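Long-range contacts in isochorismatase family protein family (Burkholderia thailandensis, PDB 3TXY), which is of unknown function but belongs to the isochorismatase family and is probably a hydrolase: residues A[14-19]-A[130-135]; A[58-63]-A[89-94]; A[126-131]-A[151-156]; A[136-141]-A[162-167]. All blocks are in the same frame, centred on the assembly; numbering follows the deposited sequence.

Interaction 1: A[14-19]-A[130-135]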
loop_
_atom_site.group_PDB
_atom_site.type_symbol
_atom_site.label_atom_id
_atom_site.label_comp_id
_atom_site.label_asym_id
_atom_site.label_seq_id
_atom_site.Cartn_x
_atom_site.Cartn_y
_atom_site.Cartn_z
ATOM N N VAL A 14 -13.074 3.102 18.220
ATOM C CA VAL A 14 -11.708 3.312 17.767
ATOM C C VAL A 14 -10.726 2.363 18.463
ATOM O O VAL A 14 -10.852 2.096 19.643
ATOM C CB VAL A 14 -11.256 4.787 17.976
ATOM C CG1 VAL A 14 -11.187 5.139 19.457
ATOM C CG2 VAL A 14 -9.921 5.053 17.280
ATOM N N ALA A 15 -9.761 1.872 17.692
ATOM C CA ALA A 15 -8.661 1.044 18.163
ATOM C C ALA A 15 -7.300 1.683 17.890
ATOM O O ALA A 15 -7.121 2.426 16.912
ATOM C CB ALA A 15 -8.730 -0.334 17.503
ATOM N N LEU A 16 -6.351 1.388 18.780
ATOM C CA LEU A 16 -4.937 1.742 18.618
ATOM C C LEU A 16 -4.236 0.541 17.985
ATOM O O LEU A 16 -4.354 -0.571 18.480
ATOM C CB LEU A 16 -4.281 2.055 19.974
ATOM C CG LEU A 16 -2.848 2.618 19.948
ATOM C CD1 LEU A 16 -2.771 4.013 19.337
ATOM C CD2 LEU A 16 -2.269 2.655 21.364
ATOM N N VAL A 17 -3.532 0.768 16.876
ATOM C CA VAL A 17 -2.803 -0.289 16.172
ATOM C C VAL A 17 -1.350 0.161 16.025
ATOM O O VAL A 17 -1.082 1.185 15.404
ATOM C CB VAL A 17 -3.406 -0.561 14.781
ATOM C CG1 VAL A 17 -2.597 -1.633 14.033
ATOM C CG2 VAL A 17 -4.864 -0.983 14.934
ATOM N N ALA A 18 -0.431 -0.591 16.622
ATOM C CA ALA A 18 0.975 -0.204 16.718
ATOM C C ALA A 18 1.826 -1.196 15.945
ATOM O O ALA A 18 1.775 -2.403 16.223
ATOM C CB ALA A 18 1.401 -0.201 18.189
ATOM N N ILE A 19 2.611 -0.702 14.983
ATOM C CA ILE A 19 3.320 -1.582 14.040
ATOM C C ILE A 19 4.789 -1.787 14.393
ATOM O O ILE A 19 5.550 -0.829 14.443
ATOM C CB ILE A 19 3.265 -1.022 12.601
ATOM C CG1 ILE A 19 1.827 -0.736 12.134
ATOM C CG2 ILE A 19 3.947 -1.992 11.650
ATOM C CD1 ILE A 19 0.889 -1.929 12.225
ATOM N N VAL A 130 -6.197 4.211 14.964
ATOM C CA VAL A 130 -5.118 5.135 15.235
ATOM C C VAL A 130 -3.828 4.337 15.115
ATOM O O VAL A 130 -3.611 3.364 15.834
ATOM C CB VAL A 130 -5.283 5.809 16.610
ATOM C CG1 VAL A 130 -4.016 6.586 16.991
ATOM C CG2 VAL A 130 -6.524 6.705 16.574
ATOM N N LEU A 131 -2.981 4.771 14.181
ATOM C CA LEU A 131 -1.799 4.038 13.773
ATOM C C LEU A 131 -0.502 4.673 14.271
ATOM O O LEU A 131 -0.271 5.873 14.122
ATOM C CB LEU A 131 -1.808 3.962 12.250
ATOM C CG LEU A 131 -1.391 2.758 11.442
ATOM C CD1 LEU A 131 -1.750 1.387 12.014
ATOM C CD2 LEU A 131 -2.015 2.933 10.043
ATOM N N THR A 132 0.321 3.843 14.910
ATOM C CA THR A 132 1.682 4.200 15.266
ATOM C C THR A 132 2.631 3.118 14.771
ATOM O O THR A 132 2.206 2.026 14.384
ATOM C CB THR A 132 1.862 4.361 16.794
ATOM O OG1 THR A 132 2.028 3.078 17.423
ATOM C CG2 THR A 132 0.689 5.071 17.407
ATOM N N GLY A 133 3.920 3.421 14.809
ATOM C CA GLY A 133 4.971 2.419 14.622
ATOM C C GLY A 133 6.054 2.746 13.600
ATOM O O GLY A 133 6.261 3.903 13.237
ATOM N N ILE A 134 6.754 1.693 13.162
ATOM C CA ILE A 134 7.963 1.797 12.360
ATOM C C ILE A 134 7.854 0.776 11.208
ATOM O O ILE A 134 7.388 -0.339 11.466
ATOM C CB ILE A 134 9.215 1.427 13.221
ATOM C CG1 ILE A 134 9.273 2.249 14.520
ATOM C CG2 ILE A 134 10.484 1.551 12.391
ATOM C CD1 ILE A 134 10.134 1.585 15.586
ATOM N N ALA A 135 8.242 1.083 9.954
ATOM C CA ALA A 135 8.613 2.408 9.455
ATOM C C ALA A 135 7.395 3.090 8.827
ATOM O O ALA A 135 6.512 2.447 8.284
ATOM C CB ALA A 135 9.728 2.299 8.420
#
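Ala-15 O takes the N-H of Val-130 at 2.8 Å, the first of five backbone hydrogen bonds that join two parallel strands. Val-17 turns both its polar atoms to the partner: its N gives to Val-130 O at 2.8 Å, nearly straight at 175°, and its O receives Thr-132 N at 3.0 Å. Ile-19, two residues on, repeats this, N to Thr-132 O and O from Ile-134 N, the latter longer at 3.1 Å. The alternate residues Leu-16 and Ala-18 bond on the far side to the backbones of Pro-55, Ile-57 and Val-59. This is the middle of the parallel sheet of the isochorismatase alpha/beta fold, with strand 14-19 between strands 56-61 and 128-134. On one face Leu-16 CD1 lies 3.7 Å from Val-130 CG1, and Ala-18 CB sits against Thr-132 OG1, a hydroxyl hydrogen-bonded to Thr-42 OG1. On the other, the side chains of Val-17 and Leu-131 lie side by side, CG1 3.7 Å from CD1. Gly-133 adopts a positive phi (130°) where a CB would collide with Ile-19 O; one residue later, the peptide between Ile-134 and Ala-135 is cis.

Interaction 2: A[58-63]-A[89-94]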
loop_
_atom_site.group_PDB
_atom_site.type_symbol
_atom_site.label_atom_id
_atom_site.label_comp_id
_atom_site.label_asym_id
_atom_site.label_seq_id
_atom_site.Cartn_x
_atom_site.Cartn_y
_atom_site.Cartn_z
ATOM N N PHE A 58 -1.262 -4.728 19.135
ATOM C CA PHE A 58 0.158 -4.677 18.895
ATOM C C PHE A 58 0.560 -5.683 17.845
ATOM O O PHE A 58 0.339 -6.898 18.004
ATOM C CB PHE A 58 0.938 -4.962 20.168
ATOM C CG PHE A 58 0.774 -3.914 21.235
ATOM C CD1 PHE A 58 1.344 -2.659 21.085
ATOM C CD2 PHE A 58 0.073 -4.187 22.396
ATOM C CE1 PHE A 58 1.215 -1.693 22.079
ATOM C CE2 PHE A 58 -0.050 -3.237 23.385
ATOM C CZ PHE A 58 0.511 -1.977 23.220
ATOM N N VAL A 59 1.191 -5.160 16.794
ATOM C CA VAL A 59 1.584 -5.945 15.641
ATOM C C VAL A 59 3.102 -6.172 15.654
ATOM O O VAL A 59 3.883 -5.238 15.842
ATOM C CB VAL A 59 1.189 -5.220 14.336
ATOM C CG1 VAL A 59 1.671 -5.981 13.103
ATOM C CG2 VAL A 59 -0.318 -4.983 14.273
ATOM N N HIS A 60 3.527 -7.397 15.409
ATOM C CA HIS A 60 4.942 -7.667 15.228
ATOM C C HIS A 60 5.117 -8.575 14.053
ATOM O O HIS A 60 4.175 -9.237 13.627
ATOM C CB HIS A 60 5.597 -8.229 16.502
ATOM C CG HIS A 60 5.129 -9.596 16.880
ATOM N ND1 HIS A 60 5.973 -10.541 17.335
ATOM C CD2 HIS A 60 3.867 -10.173 16.868
ATOM C CE1 HIS A 60 5.288 -11.668 17.589
ATOM N NE2 HIS A 60 4.006 -11.448 17.311
ATOM N N THR A 61 6.329 -8.564 13.515
ATOM C CA THR A 61 6.719 -9.375 12.377
ATOM C C THR A 61 7.562 -10.539 12.859
ATOM O O THR A 61 8.501 -10.372 13.647
ATOM C CB THR A 61 7.547 -8.547 11.391
ATOM O OG1 THR A 61 6.792 -7.396 11.014
ATOM C CG2 THR A 61 7.937 -9.355 10.149
ATOM N N SER A 62 7.233 -11.724 12.372
ATOM C CA SER A 62 7.998 -12.910 12.672
ATOM C C SER A 62 8.093 -13.787 11.434
ATOM O O SER A 62 7.171 -13.838 10.656
ATOM C CB SER A 62 7.332 -13.721 13.769
ATOM O OG SER A 62 8.104 -14.867 14.076
ATOM N N TYR A 63 9.212 -14.486 11.302
ATOM C CA TYR A 63 9.388 -15.497 10.268
ATOM C C TYR A 63 9.663 -16.887 10.864
ATOM O O TYR A 63 10.093 -17.805 10.148
ATOM C CB TYR A 63 10.520 -15.095 9.346
ATOM C CG TYR A 63 10.328 -13.725 8.758
ATOM C CD1 TYR A 63 11.172 -12.687 9.106
ATOM C CD2 TYR A 63 9.298 -13.467 7.860
ATOM C CE1 TYR A 63 11.027 -11.432 8.571
ATOM C CE2 TYR A 63 9.144 -12.201 7.321
ATOM C CZ TYR A 63 10.014 -11.196 7.691
ATOM O OH TYR A 63 9.899 -9.921 7.190
ATOM N N SER A 89 11.848 -10.601 17.260
ATOM C CA SER A 89 10.398 -10.344 17.114
ATOM C C SER A 89 9.646 -10.114 18.437
ATOM O O SER A 89 8.424 -9.832 18.406
ATOM C CB SER A 89 9.729 -11.491 16.347
ATOM O OG SER A 89 9.912 -12.738 16.995
ATOM N N ALA A 90 10.348 -10.214 19.574
ATOM C CA ALA A 90 9.764 -9.923 20.896
ATOM C C ALA A 90 9.460 -8.427 21.024
ATOM O O ALA A 90 10.231 -7.598 20.562
ATOM C CB ALA A 90 10.711 -10.361 22.029
ATOM N N PHE A 91 8.354 -8.079 21.678
ATOM C CA PHE A 91 8.010 -6.663 21.859
ATOM C C PHE A 91 9.016 -5.965 22.767
ATOM O O PHE A 91 9.563 -6.566 23.710
ATOM C CB PHE A 91 6.590 -6.503 22.409
ATOM C CG PHE A 91 5.530 -6.884 21.430
ATOM C CD1 PHE A 91 5.286 -6.086 20.325
ATOM C CD2 PHE A 91 4.783 -8.042 21.595
ATOM C CE1 PHE A 91 4.316 -6.442 19.396
ATOM C CE2 PHE A 91 3.792 -8.391 20.683
ATOM C CZ PHE A 91 3.570 -7.589 19.579
ATOM N N ALA A 92 9.275 -4.701 22.457
ATOM C CA ALA A 92 10.109 -3.863 23.313
ATOM C C ALA A 92 9.514 -3.859 24.727
ATOM O O ALA A 92 8.335 -3.560 24.891
ATOM C CB ALA A 92 10.142 -2.452 22.752
ATOM N N PRO A 93 10.317 -4.194 25.764
ATOM C CA PRO A 93 9.767 -4.177 27.138
ATOM C C PRO A 93 9.069 -2.862 27.530
ATOM O O PRO A 93 8.048 -2.895 28.217
ATOM C CB PRO A 93 10.993 -4.428 28.018
ATOM C CG PRO A 93 11.956 -5.153 27.135
ATOM C CD PRO A 93 11.708 -4.671 25.726
ATOM N N ALA A 94 9.581 -1.716 27.078
ATOM C CA ALA A 94 8.969 -0.433 27.433
ATOM C C ALA A 94 7.600 -0.223 26.799
ATOM O O ALA A 94 6.889 0.698 27.172
ATOM C CB ALA A 94 9.899 0.731 27.096
HETATM O O HOH W 1 7.660 -14.461 17.232
#
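Ser-62 and Ser-89 bring the two backbones nearest, with 5.7 Å between their CA atoms, and no backbone-to-backbone hydrogen bond joins them. Residues 58-61 run as a strand, whereas 89-94 leave the short helix 86-89 as a loop, so side chains make the connection. His-60 supplies the one direct hydrogen bond between the segments, and Phe-91 the widest packing. With chi1 at 68°, His-60 CG lies between the backbone N and carbonyl carbon, and the imidazole reaches the loop, where ND1 donates to Ser-89 O at 2.8 Å. The bond is somewhat bent, 153° at the hydrogen. Phe-91 leans over one imidazole face, the two rings oblique at 41° with centroids 4.8 Å apart. Its CE1 also meets His-60 CB at 3.6 Å, while CZ packs on Phe-58 CB at 3.8 Å. A water spans the serine hydroxyls, 2.8 Å from Ser-89 OG and 3.2 Å from Ser-62 OG. His-60 NE2 pairs with Thr-105 OG1, so both ring nitrogens are engaged and the ring's rotation is fixed. Thr-61 OG1 bonds Asp-20 and Lys-106, which by family resemblance probably match the aspartate and lysine of the superfamily's catalytic site. The loop thus lies against the sheet where strand 56-61 runs between 14-19 and 102-106; Phe-91 also touches Val-103 of the outer strand, and Ala-92 and Ala-94 reach Val-39 of helix 35-51.

Interaction 3: A[126-131]-A[151-156]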
loop_
_atom_site.group_PDB
_atom_site.type_symbol
_atom_site.label_atom_id
_atom_site.label_comp_id
_atom_site.label_asym_id
_atom_site.label_seq_id
_atom_site.Cartn_x
_atom_site.Cartn_y
_atom_site.Cartn_z
ATOM N N ILE A 126 -15.029 -2.121 15.474
ATOM C CA ILE A 126 -14.156 -0.955 15.294
ATOM C C ILE A 126 -14.291 -0.332 13.901
ATOM O O ILE A 126 -14.240 -1.034 12.885
ATOM C CB ILE A 126 -12.684 -1.336 15.523
ATOM C CG1 ILE A 126 -12.483 -1.856 16.957
ATOM C CG2 ILE A 126 -11.765 -0.162 15.209
ATOM C CD1 ILE A 126 -12.878 -0.888 18.065
ATOM N N THR A 127 -14.455 0.989 13.860
ATOM C CA THR A 127 -14.599 1.716 12.602
ATOM C C THR A 127 -13.388 2.602 12.289
ATOM O O THR A 127 -13.167 2.948 11.132
ATOM C CB THR A 127 -15.843 2.621 12.647
ATOM O OG1 THR A 127 -15.687 3.563 13.714
ATOM C CG2 THR A 127 -17.103 1.785 12.869
ATOM N N ASP A 128 -12.610 2.955 13.326
ATOM C CA ASP A 128 -11.547 3.935 13.245
ATOM C C ASP A 128 -10.272 3.282 13.803
ATOM O O ASP A 128 -10.320 2.602 14.834
ATOM C CB ASP A 128 -11.862 5.167 14.116
ATOM C CG ASP A 128 -13.036 6.021 13.594
ATOM O OD1 ASP A 128 -13.995 5.475 12.994
ATOM O OD2 ASP A 128 -13.007 7.255 13.835
ATOM N N ILE A 129 -9.144 3.478 13.131
ATOM C CA ILE A 129 -7.857 3.038 13.680
ATOM C C ILE A 129 -6.890 4.206 13.829
ATOM O O ILE A 129 -6.802 5.084 12.965
ATOM C CB ILE A 129 -7.202 1.837 12.936
ATOM C CG1 ILE A 129 -6.722 2.186 11.525
ATOM C CG2 ILE A 129 -8.149 0.643 12.887
ATOM C CD1 ILE A 129 -5.926 1.046 10.882
ATOM N N VAL A 130 -6.197 4.211 14.964
ATOM C CA VAL A 130 -5.118 5.135 15.235
ATOM C C VAL A 130 -3.828 4.337 15.115
ATOM O O VAL A 130 -3.611 3.364 15.834
ATOM C CB VAL A 130 -5.283 5.809 16.610
ATOM C CG1 VAL A 130 -4.016 6.586 16.991
ATOM C CG2 VAL A 130 -6.524 6.705 16.574
ATOM N N LEU A 131 -2.981 4.771 14.181
ATOM C CA LEU A 131 -1.799 4.038 13.773
ATOM C C LEU A 131 -0.502 4.673 14.271
ATOM O O LEU A 131 -0.271 5.873 14.122
ATOM C CB LEU A 131 -1.808 3.962 12.250
ATOM C CG LEU A 131 -1.391 2.758 11.442
ATOM C CD1 LEU A 131 -1.750 1.387 12.014
ATOM C CD2 LEU A 131 -2.015 2.933 10.043
ATOM N N ASN A 151 -12.302 0.432 4.355
ATOM C CA ASN A 151 -13.357 1.327 4.838
ATOM C C ASN A 151 -13.223 1.720 6.290
ATOM O O ASN A 151 -14.216 2.093 6.926
ATOM C CB ASN A 151 -14.761 0.746 4.596
ATOM C CG ASN A 151 -15.857 1.800 4.612
ATOM O OD1 ASN A 151 -15.715 2.865 4.023
ATOM N ND2 ASN A 151 -16.977 1.491 5.293
ATOM N N TYR A 152 -11.997 1.668 6.811
ATOM C CA TYR A 152 -11.695 2.194 8.149
ATOM C C TYR A 152 -11.293 3.654 8.051
ATOM O O TYR A 152 -10.603 4.055 7.097
ATOM C CB TYR A 152 -10.538 1.419 8.791
ATOM C CG TYR A 152 -10.907 -0.011 9.124
ATOM C CD1 TYR A 152 -11.636 -0.313 10.270
ATOM C CD2 TYR A 152 -10.510 -1.067 8.306
ATOM C CE1 TYR A 152 -12.006 -1.628 10.561
ATOM C CE2 TYR A 152 -10.845 -2.384 8.609
ATOM C CZ TYR A 152 -11.603 -2.658 9.730
ATOM O OH TYR A 152 -11.952 -3.964 10.022
ATOM N N ASN A 153 -11.715 4.445 9.034
ATOM C CA ASN A 153 -11.188 5.805 9.215
ATOM C C ASN A 153 -9.805 5.678 9.850
ATOM O O ASN A 153 -9.666 5.131 10.956
ATOM C CB ASN A 153 -12.096 6.644 10.087
ATOM C CG ASN A 153 -13.479 6.765 9.511
ATOM O OD1 ASN A 153 -13.683 7.428 8.482
ATOM N ND2 ASN A 153 -14.441 6.116 10.156
ATOM N N VAL A 154 -8.786 6.125 9.124
ATOM C CA VAL A 154 -7.394 5.970 9.560
ATOM C C VAL A 154 -6.829 7.303 10.063
ATOM O O VAL A 154 -6.957 8.337 9.403
ATOM C CB VAL A 154 -6.492 5.471 8.421
ATOM C CG1 VAL A 154 -5.038 5.335 8.891
ATOM C CG2 VAL A 154 -7.003 4.150 7.830
ATOM N N VAL A 155 -6.192 7.256 11.229
ATOM C CA VAL A 155 -5.456 8.373 11.775
ATOM C C VAL A 155 -4.022 7.900 11.996
ATOM O O VAL A 155 -3.784 6.879 12.673
ATOM C CB VAL A 155 -6.068 8.855 13.108
ATOM C CG1 VAL A 155 -5.292 10.053 13.663
ATOM C CG2 VAL A 155 -7.543 9.190 12.900
ATOM N N VAL A 156 -3.065 8.636 11.445
ATOM C CA VAL A 156 -1.645 8.353 11.662
ATOM C C VAL A 156 -1.026 9.381 12.624
ATOM O O VAL A 156 -1.220 10.584 12.477
ATOM C CB VAL A 156 -0.865 8.317 10.348
ATOM C CG1 VAL A 156 0.564 7.873 10.595
ATOM C CG2 VAL A 156 -1.544 7.360 9.388
HETATM O O HOH W 2 -15.285 2.579 9.202
#
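Asn-153 and Asp-128 pair across neighbouring parallel strands, their CA atoms 4.5 Å apart. From the strand, Asn-153 CB passes 3.7 Å from Asp-128 CG; Asn-153 CG, anti to the carbonyl carbon (chi1 -59°) and 3.7 Å from Asp-128 OD1, carries the amide obliquely across the carboxylate, the two planes 63° apart. At the tip ND2 donates to Asp-128 OD1 at 2.9 Å, while Asn-153 OD1 accepts Lys-74 N of the second subunit, so this amide belongs to the dimer interface as well. Asp-128 OD1 is held twice: ND2 comes over one face of the carboxylate and Thr-127 OG1 over the opposite face at 2.7 Å. Asp-128 OD2 takes the backbone N of Asn-11. Four backbone bonds carry the pairing, from Asn-153 N to Thr-127 O through Leu-131 N to Val-155 O at 2.7 Å. Just before the pairing starts, a water donates to both Thr-127 O and Asn-151 O, and Tyr-152 sets its ring edge to Ile-126 O, with CE1 3.3 Å from it. On the other face, Ile-129 and Val-154 lie side by side, CG1 to CG2 at 4.2 Å. These strands are the two arms of a beta-alpha-beta unit: helix 136-149 ends in a Schellman motif with Asn-151 as its C-prime residue, and its Ala-147 lies on Ile-129 and Val-154, while Leu-121 of helix 117-123 lies on Tyr-152 and Ile-129.

Interaction 4: A[136-141]-A[162-167]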
loop_
_atom_site.group_PDB
_atom_site.type_symbol
_atom_site.label_atom_id
_atom_site.label_comp_id
_atom_site.label_asym_id
_atom_site.label_seq_id
_atom_site.Cartn_x
_atom_site.Cartn_y
_atom_site.Cartn_z
ATOM N N THR A 136 7.370 4.410 8.901
ATOM C CA THR A 136 6.272 5.218 8.376
ATOM C C THR A 136 5.879 4.806 6.969
ATOM O O THR A 136 4.703 4.562 6.701
ATOM C CB THR A 136 6.651 6.709 8.372
ATOM O OG1 THR A 136 7.169 7.055 9.670
ATOM C CG2 THR A 136 5.431 7.572 8.062
ATOM N N ASN A 137 6.861 4.706 6.083
ATOM C CA ASN A 137 6.594 4.397 4.681
ATOM C C ASN A 137 6.428 2.929 4.338
ATOM O O ASN A 137 6.115 2.607 3.201
ATOM C CB ASN A 137 7.698 4.948 3.768
ATOM C CG ASN A 137 8.124 6.331 4.141
ATOM O OD1 ASN A 137 8.778 6.519 5.180
ATOM N ND2 ASN A 137 7.790 7.312 3.299
ATOM N N ILE A 138 6.703 2.023 5.271
ATOM C CA ILE A 138 6.720 0.611 4.934
ATOM C C ILE A 138 5.537 -0.075 5.633
ATOM O O ILE A 138 4.431 -0.051 5.105
ATOM C CB ILE A 138 8.099 -0.011 5.258
ATOM C CG1 ILE A 138 9.211 0.726 4.503
ATOM C CG2 ILE A 138 8.110 -1.513 4.993
ATOM C CD1 ILE A 138 9.127 0.697 2.973
ATOM N N GLY A 139 5.743 -0.624 6.830
ATOM C CA GLY A 139 4.676 -1.320 7.540
ATOM C C GLY A 139 3.513 -0.422 7.921
ATOM O O GLY A 139 2.347 -0.827 7.824
ATOM N N VAL A 140 3.814 0.797 8.365
ATOM C CA VAL A 140 2.758 1.746 8.721
ATOM C C VAL A 140 1.934 2.095 7.475
ATOM O O VAL A 140 0.713 1.935 7.462
ATOM C CB VAL A 140 3.317 3.012 9.378
ATOM C CG1 VAL A 140 2.205 4.069 9.529
ATOM C CG2 VAL A 140 3.988 2.652 10.715
ATOM N N GLU A 141 2.606 2.529 6.414
ATOM C CA GLU A 141 1.895 2.985 5.216
ATOM C C GLU A 141 1.094 1.876 4.535
ATOM O O GLU A 141 -0.038 2.092 4.102
ATOM C CB GLU A 141 2.857 3.620 4.223
ATOM C CG GLU A 141 2.166 4.093 2.946
ATOM C CD GLU A 141 3.018 5.050 2.143
ATOM O OE1 GLU A 141 3.956 5.650 2.725
ATOM O OE2 GLU A 141 2.742 5.203 0.926
ATOM N N SER A 162 8.096 6.722 12.693
ATOM C CA SER A 162 9.420 7.146 12.243
ATOM C C SER A 162 9.908 6.286 11.092
ATOM O O SER A 162 9.410 5.179 10.848
ATOM C CB SER A 162 10.420 7.149 13.402
ATOM O OG SER A 162 10.046 8.101 14.376
ATOM N N THR A 163 10.881 6.819 10.374
ATOM C CA THR A 163 11.367 6.186 9.155
ATOM C C THR A 163 12.825 6.576 8.885
ATOM O O THR A 163 13.499 7.095 9.778
ATOM C CB THR A 163 10.403 6.474 7.980
ATOM O OG1 THR A 163 10.749 5.661 6.862
ATOM C CG2 THR A 163 10.361 7.964 7.574
ATOM N N TRP A 164 13.329 6.289 7.687
ATOM C CA TRP A 164 14.782 6.358 7.456
ATOM C C TRP A 164 15.314 7.728 7.112
ATOM O O TRP A 164 16.541 7.937 7.110
ATOM C CB TRP A 164 15.203 5.376 6.360
ATOM C CG TRP A 164 14.574 5.691 5.031
ATOM C CD1 TRP A 164 14.974 6.636 4.095
ATOM C CD2 TRP A 164 13.362 5.102 4.479
ATOM N NE1 TRP A 164 14.130 6.652 3.025
ATOM C CE2 TRP A 164 13.143 5.754 3.190
ATOM C CE3 TRP A 164 12.483 4.112 4.893
ATOM C CZ2 TRP A 164 12.094 5.411 2.373
ATOM C CZ3 TRP A 164 11.421 3.787 4.058
ATOM C CH2 TRP A 164 11.226 4.432 2.838
ATOM N N SER A 165 14.439 8.669 6.781
ATOM C CA SER A 165 14.876 10.029 6.482
ATOM C C SER A 165 13.734 11.004 6.738
ATOM O O SER A 165 12.553 10.615 6.774
ATOM C CB SER A 165 15.370 10.146 5.030
ATOM O OG SER A 165 14.287 10.240 4.107
ATOM N N THR A 166 14.077 12.267 6.971
ATOM C CA THR A 166 13.043 13.280 7.193
ATOM C C THR A 166 12.285 13.548 5.886
ATOM O O THR A 166 11.101 13.863 5.914
ATOM C CB THR A 166 13.618 14.592 7.780
ATOM O OG1 THR A 166 14.710 15.041 6.974
ATOM C CG2 THR A 166 14.100 14.376 9.195
ATOM N N ASP A 167 12.968 13.412 4.747
ATOM C CA ASP A 167 12.297 13.547 3.439
ATOM C C ASP A 167 11.201 12.467 3.311
ATOM O O ASP A 167 10.087 12.736 2.820
ATOM C CB ASP A 167 13.291 13.410 2.280
ATOM C CG ASP A 167 14.075 14.694 1.989
ATOM O OD1 ASP A 167 13.812 15.770 2.572
ATOM O OD2 ASP A 167 14.955 14.637 1.118
#
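The hydroxyl of Thr-163 donates to Asn-137 OD1 over 2.7 Å, the shortest polar bond between these segments, and it approaches the amide carbonyl 20° out of its plane. Thr-163 holds OG1 anti to its own backbone nitrogen (chi1 -170°), which puts the hydroxyl beside its own carbonyl carbon, facing the amide of Asn-137. The amide is gripped at both ends, since ND2 donates to Ala-168 O, and its rotation is settled. One residue earlier Thr-136 N gives to Ser-162 O at 2.9 Å, rising 49° above the carbonyl plane, while the CB atoms of Thr-136 and Thr-163 pack 3.8 Å apart. Thus the first turn of helix 136-149 is tied to the end of strand 153-162 and the loop that leads into helix 166-180. That first turn is a wider, pi-type one. In cysteine hydrolases of this superfamily the nucleophile sits in this turn, a few residues after a cis peptide like the one before Ala-135; the sequence motif probably puts Gly-139 at that place, so no cysteine nucleophile is expected. Trp-164 lies across Asn-137 and Ile-138: its six-membered ring has Asn-137 OD1 and Thr-163 OG1 over one face, toward the rim. CH2 touches Asn-137 CB at 3.7 Å, and Ile-138 CG1 comes in at the ring edge, 3.8 Å from CZ3. Lys-179 of the second subunit makes a cation-pi contact with the same indole, and Arg-145 of that subunit bonds Asn-137 O. Beyond the tryptophan, Ser-165 OG caps Ala-168 N in helix 166-180.

From the N terminus, strand 14-19 opens interaction 1, which waits more than a hundred residues for its partner. Interaction 2 opens and closes within that span, laying the loop 89-94 on strand 56-61, the neighbour of 14-19 in the sheet. Interaction 1 then closes on 130-135, where interaction 3 has already begun at 126-131; they share Val-130 and Leu-131, so strand 128-134 is bonded on both edges. Interaction 4 starts at 136-141, before interaction 3 closes on 151-156, and ends at 162-167, so the two cross. Interactions 1 and 3 join three neighbouring strands in the middle of the sheet, 2 and 4 fasten loops and a helix start to it, and 3 and 4 also touch the second subunit.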